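PDB 3UW2: Phosphoglucomutase/phosphomannomutase family protein from Burkholderia thailandensis, which probably transfers a phosphoryl group from one position to another within a phosphosugar, as a metal-dependent member of the phosphohexose mutase family. Local coordinates for residues Y435-R443 and V452-D460. Numbering follows the deposited sequence.
Sequences YPDGFGLAR and VLRFEATSD. With EDO (1,2-ethanediol), chain G.
Phe439, Leu441 and Arg443 form hydrogen-bonded pairs with Glu456, Arg454 and Val452, each through two backbone bonds, in the antiparallel strands 438-444 and 451-457. One further bond, Thr458 N to Asp437 O at 2.9 Å, extends the pairing. At the non-hydrogen-bonded pairs CA-H...O contacts intervene; in one, Leu453 CA lies 3.0 Å from Leu441 O.

On the face with Phe439, Glu456 OE1 comes to the ring edge, near its plane, 3.5 Å from Phe439 CE2, the carboxylate turned 71° from the ring. Phe439 CG sits between its backbone N and carbonyl carbon (chi1 84°), which carries the ring across toward Glu456 and Arg454. Thr309 OG1 is hydrogen-bonded to Glu456 OE2 and Arg310 N to OE1, holding the carboxylate. Arg454 bends at chi3; its NH1 donates to O2 of an ethanediol, probably from the crystallisation liquor, at 2.6 Å, and its NH2 salt-bridges Glu396. Arg443 CG lies beside Val452 CG1.

The other face is apolar: Phe455 CD1 rests 3.7 Å from Gly440 CA, and Leu453 CD2 presses tightly on Ala442 CB at 3.4 Å. Helix 460-477 covers Phe455. Gly438's backbone angles would jam a CB against the preceding carbonyl oxygen, and Glu456 O, 3.1 Å from Gly438 CA, also crowds that place. This is a beta hairpin within the five-stranded antiparallel sheet of the phosphohexose mutase C-terminal domain.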
ATOM      1  N   TYR A 435     -16.099 -17.551  13.261  1.00 41.57           N
ATOM      2  CA  TYR A 435     -17.226 -17.966  14.116  1.00 41.44           C
ATOM      3  C   TYR A 435     -18.508 -17.422  13.534  1.00 40.50           C
ATOM      4  O   TYR A 435     -18.470 -16.537  12.686  1.00 36.63           O
ATOM      5  CB  TYR A 435     -17.067 -17.406  15.514  1.00 42.10           C
ATOM      6  CG  TYR A 435     -15.811 -17.829  16.276  1.00 44.40           C
ATOM      7  CD1 TYR A 435     -15.893 -18.754  17.310  1.00 46.54           C
ATOM      8  CD2 TYR A 435     -14.549 -17.268  15.996  1.00 42.36           C
ATOM      9  CE1 TYR A 435     -14.759 -19.108  18.045  1.00 47.59           C
ATOM     10  CE2 TYR A 435     -13.408 -17.644  16.720  1.00 43.50           C
ATOM     11  CZ  TYR A 435     -13.526 -18.562  17.743  1.00 45.95           C
ATOM     12  OH  TYR A 435     -12.409 -18.947  18.481  1.00 48.28           O
ATOM     13  N   PRO A 436     -19.663 -17.910  14.025  1.00 43.35           N
ATOM     14  CA  PRO A 436     -20.918 -17.363  13.499  1.00 42.48           C
ATOM     15  C   PRO A 436     -21.052 -15.829  13.761  1.00 40.44           C
ATOM     16  O   PRO A 436     -21.771 -15.134  13.030  1.00 39.47           O
ATOM     17  CB  PRO A 436     -21.989 -18.170  14.252  1.00 45.98           C
ATOM     18  CG  PRO A 436     -21.265 -19.422  14.725  1.00 48.52           C
ATOM     19  CD  PRO A 436     -19.894 -18.936  15.064  1.00 44.97           C
ATOM     20  N   ASP A 437     -20.338 -15.325  14.767  1.00 37.19           N
ATOM     21  CA  ASP A 437     -20.496 -13.941  15.178  1.00 36.50           C
ATOM     22  C   ASP A 437     -19.199 -13.152  15.209  1.00 36.27           C
ATOM     23  O   ASP A 437     -19.118 -12.162  15.920  1.00 35.74           O
ATOM     24  CB  ASP A 437     -21.134 -13.892  16.579  1.00 38.24           C
ATOM     25  CG  ASP A 437     -20.441 -14.801  17.580  1.00 37.71           C
ATOM     26  OD1 ASP A 437     -19.372 -15.391  17.298  1.00 35.25           O
ATOM     27  OD2 ASP A 437     -20.992 -14.943  18.693  1.00 39.06           O
ATOM     28  N   GLY A 438     -18.212 -13.542  14.394  1.00 36.06           N
ATOM     29  CA  GLY A 438     -16.943 -12.824  14.330  1.00 34.79           C
ATOM     30  C   GLY A 438     -15.775 -13.698  13.898  1.00 35.11           C
ATOM     31  O   GLY A 438     -15.969 -14.833  13.412  1.00 35.30           O
ATOM     32  N   PHE A 439     -14.553 -13.195  14.074  1.00 34.15           N
ATOM     33  CA  PHE A 439     -13.372 -13.968  13.671  1.00 34.66           C
ATOM     34  C   PHE A 439     -12.179 -13.580  14.483  1.00 37.41           C
ATOM     35  O   PHE A 439     -12.135 -12.456  15.019  1.00 37.96           O
ATOM     36  CB  PHE A 439     -13.021 -13.805  12.159  1.00 35.27           C
ATOM     37  CG  PHE A 439     -12.207 -12.583  11.854  1.00 36.52           C
ATOM     38  CD1 PHE A 439     -10.798 -12.575  12.019  1.00 38.12           C
ATOM     39  CD2 PHE A 439     -12.828 -11.433  11.360  1.00 36.69           C
ATOM     40  CE1 PHE A 439     -10.049 -11.432  11.694  1.00 37.97           C
ATOM     41  CE2 PHE A 439     -12.095 -10.283  11.073  1.00 36.09           C
ATOM     42  CZ  PHE A 439     -10.704 -10.287  11.230  1.00 38.66           C
ATOM     43  N   GLY A 440     -11.262 -14.543  14.640  1.00 38.20           N
ATOM     44  CA  GLY A 440      -9.928 -14.357  15.281  1.00 39.21           C
ATOM     45  C   GLY A 440      -8.847 -14.671  14.230  1.00 38.41           C
ATOM     46  O   GLY A 440      -9.026 -15.554  13.364  1.00 37.49           O
ATOM     47  N   LEU A 441      -7.770 -13.900  14.229  1.00 39.44           N
ATOM     48  CA  LEU A 441      -6.655 -14.122  13.312  1.00 39.49           C
ATOM     49  C   LEU A 441      -5.368 -14.144  14.130  1.00 41.85           C
ATOM     50  O   LEU A 441      -5.119 -13.216  14.895  1.00 45.72           O
ATOM     51  CB  LEU A 441      -6.581 -13.015  12.264  1.00 38.53           C
ATOM     52  CG  LEU A 441      -5.309 -13.044  11.381  1.00 39.70           C
ATOM     53  CD1 LEU A 441      -5.280 -14.255  10.441  1.00 37.17           C
ATOM     54  CD2 LEU A 441      -5.101 -11.775  10.575  1.00 40.70           C
ATOM     55  N   ALA A 442      -4.587 -15.210  13.987  1.00 41.97           N
ATOM     56  CA  ALA A 442      -3.195 -15.284  14.454  1.00 47.02           C
ATOM     57  C   ALA A 442      -2.333 -15.630  13.257  1.00 47.66           C
ATOM     58  O   ALA A 442      -2.616 -16.606  12.553  1.00 45.56           O
ATOM     59  CB  ALA A 442      -3.036 -16.360  15.508  1.00 49.37           C
ATOM     60  N   ARG A 443      -1.312 -14.824  12.996  1.00 52.44           N
ATOM     61  CA  ARG A 443      -0.440 -15.080  11.835  1.00 56.93           C
ATOM     62  C   ARG A 443       0.991 -14.665  12.095  1.00 62.96           C
ATOM     63  O   ARG A 443       1.301 -14.098  13.137  1.00 67.63           O
ATOM     64  CB  ARG A 443      -0.994 -14.411  10.563  1.00 56.12           C
ATOM     65  CG  ARG A 443      -0.846 -12.893  10.507  1.00 60.27           C
ATOM     66  CD  ARG A 443      -1.448 -12.306   9.238  1.00 58.05           C
ATOM     67  NE  ARG A 443      -0.534 -12.374   8.103  1.00 56.90           N
ATOM     68  CZ  ARG A 443       0.331 -11.419   7.751  1.00 59.90           C
ATOM     69  NH1 ARG A 443       0.423 -10.270   8.431  1.00 59.79           N
ATOM     70  NH2 ARG A 443       1.091 -11.599   6.681  1.00 60.77           N
ATOM     71  N   VAL A 452       1.184 -12.067  15.112  1.00 76.41           N
ATOM     72  CA  VAL A 452       0.160 -11.012  15.147  1.00 74.15           C
ATOM     73  C   VAL A 452      -1.296 -11.521  15.258  1.00 72.17           C
ATOM     74  O   VAL A 452      -1.723 -12.447  14.548  1.00 70.71           O
ATOM     75  CB  VAL A 452       0.324  -9.961  14.005  1.00 74.42           C
ATOM     76  CG1 VAL A 452       0.919 -10.566  12.719  1.00 72.81           C
ATOM     77  CG2 VAL A 452      -0.988  -9.234  13.726  1.00 68.79           C
ATOM     78  N   LEU A 453      -2.042 -10.895  16.167  1.00 70.86           N
ATOM     79  CA  LEU A 453      -3.418 -11.281  16.482  1.00 66.33           C
ATOM     80  C   LEU A 453      -4.371 -10.128  16.215  1.00 63.71           C
ATOM     81  O   LEU A 453      -4.031  -8.965  16.484  1.00 63.63           O
ATOM     82  CB  LEU A 453      -3.539 -11.677  17.971  1.00 67.96           C
ATOM     83  CG  LEU A 453      -2.706 -12.855  18.497  1.00 70.80           C
ATOM     84  CD1 LEU A 453      -2.537 -12.826  20.020  1.00 75.85           C
ATOM     85  CD2 LEU A 453      -3.302 -14.178  18.041  1.00 67.13           C
ATOM     86  N   ARG A 454      -5.550 -10.453  15.678  1.00 57.15           N
ATOM     87  CA  ARG A 454      -6.683  -9.515  15.710  1.00 55.95           C
ATOM     88  C   ARG A 454      -8.073 -10.170  15.789  1.00 50.82           C
ATOM     89  O   ARG A 454      -8.261 -11.324  15.422  1.00 48.12           O
ATOM     90  CB  ARG A 454      -6.613  -8.469  14.593  1.00 57.05           C
ATOM     91  CG  ARG A 454      -6.853  -8.974  13.186  1.00 55.49           C
ATOM     92  CD  ARG A 454      -7.101  -7.799  12.248  1.00 57.94           C
ATOM     93  NE  ARG A 454      -5.931  -6.929  12.012  1.00 60.67           N
ATOM     94  CZ  ARG A 454      -6.013  -5.632  11.683  1.00 64.13           C
ATOM     95  NH1 ARG A 454      -7.198  -5.036  11.551  1.00 63.24           N
ATOM     96  NH2 ARG A 454      -4.909  -4.915  11.471  1.00 70.27           N
ATOM     97  N   PHE A 455      -9.023  -9.418  16.319  1.00 50.86           N
ATOM     98  CA  PHE A 455     -10.311  -9.956  16.677  1.00 47.57           C
ATOM     99  C   PHE A 455     -11.388  -9.003  16.184  1.00 43.82           C
ATOM    100  O   PHE A 455     -11.184  -7.790  16.194  1.00 45.22           O
ATOM    101  CB  PHE A 455     -10.365 -10.180  18.199  1.00 49.27           C
ATOM    102  CG  PHE A 455      -9.372 -11.205  18.699  1.00 52.76           C
ATOM    103  CD1 PHE A 455      -9.577 -12.563  18.478  1.00 51.56           C
ATOM    104  CD2 PHE A 455      -8.206 -10.817  19.385  1.00 58.39           C
ATOM    105  CE1 PHE A 455      -8.639 -13.506  18.909  1.00 54.08           C
ATOM    106  CE2 PHE A 455      -7.285 -11.758  19.845  1.00 58.84           C
ATOM    107  CZ  PHE A 455      -7.507 -13.106  19.612  1.00 58.82           C
ATOM    108  N   GLU A 456     -12.498  -9.560  15.696  1.00 39.06           N
ATOM    109  CA  GLU A 456     -13.673  -8.777  15.316  1.00 39.06           C
ATOM    110  C   GLU A 456     -14.917  -9.570  15.715  1.00 37.06           C
ATOM    111  O   GLU A 456     -14.950 -10.799  15.576  1.00 36.24           O
ATOM    112  CB  GLU A 456     -13.709  -8.569  13.809  1.00 38.95           C
ATOM    113  CG  GLU A 456     -14.804  -7.647  13.324  1.00 40.97           C
ATOM    114  CD  GLU A 456     -15.103  -7.808  11.846  1.00 41.24           C
ATOM    115  OE1 GLU A 456     -15.311  -8.947  11.391  1.00 42.68           O
ATOM    116  OE2 GLU A 456     -15.191  -6.798  11.142  1.00 44.14           O
ATOM    117  N   ALA A 457     -15.950  -8.876  16.172  1.00 36.98           N
ATOM    118  CA  ALA A 457     -17.205  -9.570  16.499  1.00 36.49           C
ATOM    119  C   ALA A 457     -18.434  -8.684  16.303  1.00 37.21           C
ATOM    120  O   ALA A 457     -18.303  -7.474  16.135  1.00 40.26           O
ATOM    121  CB  ALA A 457     -17.138 -10.096  17.917  1.00 36.21           C
ATOM    122  N   THR A 458     -19.619  -9.301  16.306  1.00 35.87           N
ATOM    123  CA  THR A 458     -20.893  -8.600  16.134  1.00 36.48           C
ATOM    124  C   THR A 458     -21.457  -8.030  17.441  1.00 37.49           C
ATOM    125  O   THR A 458     -22.491  -7.408  17.410  1.00 37.51           O
ATOM    126  CB  THR A 458     -21.928  -9.524  15.490  1.00 37.00           C
ATOM    127  OG1 THR A 458     -22.208 -10.623  16.379  1.00 38.24           O
ATOM    128  CG2 THR A 458     -21.438 -10.020  14.121  1.00 34.41           C
ATOM    129  N   SER A 459     -20.775  -8.259  18.580  1.00 37.40           N
ATOM    130  CA  SER A 459     -21.105  -7.589  19.849  1.00 41.70           C
ATOM    131  C   SER A 459     -19.895  -7.616  20.787  1.00 44.09           C
ATOM    132  O   SER A 459     -18.909  -8.365  20.556  1.00 39.90           O
ATOM    133  CB  SER A 459     -22.309  -8.243  20.540  1.00 42.27           C
ATOM    134  OG  SER A 459     -21.949  -9.563  20.901  1.00 41.68           O
ATOM    135  N   ASP A 460     -19.971  -6.815  21.849  1.00 47.97           N
ATOM    136  CA  ASP A 460     -18.872  -6.763  22.823  1.00 50.89           C
ATOM    137  C   ASP A 460     -18.668  -8.150  23.443  1.00 50.58           C
ATOM    138  O   ASP A 460     -17.538  -8.597  23.599  1.00 50.80           O
ATOM    139  CB  ASP A 460     -19.134  -5.709  23.923  1.00 54.41           C
ATOM    140  CG  ASP A 460     -19.121  -4.259  23.387  1.00 56.80           C
ATOM    141  OD1 ASP A 460     -18.368  -3.942  22.436  1.00 55.26           O
ATOM    142  OD2 ASP A 460     -19.872  -3.407  23.921  1.00 60.22           O
TER
HETATM  143  C1  EDO G 470     -10.963  -6.164  10.476  1.00 49.24           C
HETATM  144  O1  EDO G 470     -11.766  -4.983  10.353  1.00 41.60           O
HETATM  145  C2  EDO G 470     -10.563  -6.377  11.938  1.00 49.24           C
HETATM  146  O2  EDO G 470      -9.686  -5.294  12.238  1.00 51.70           O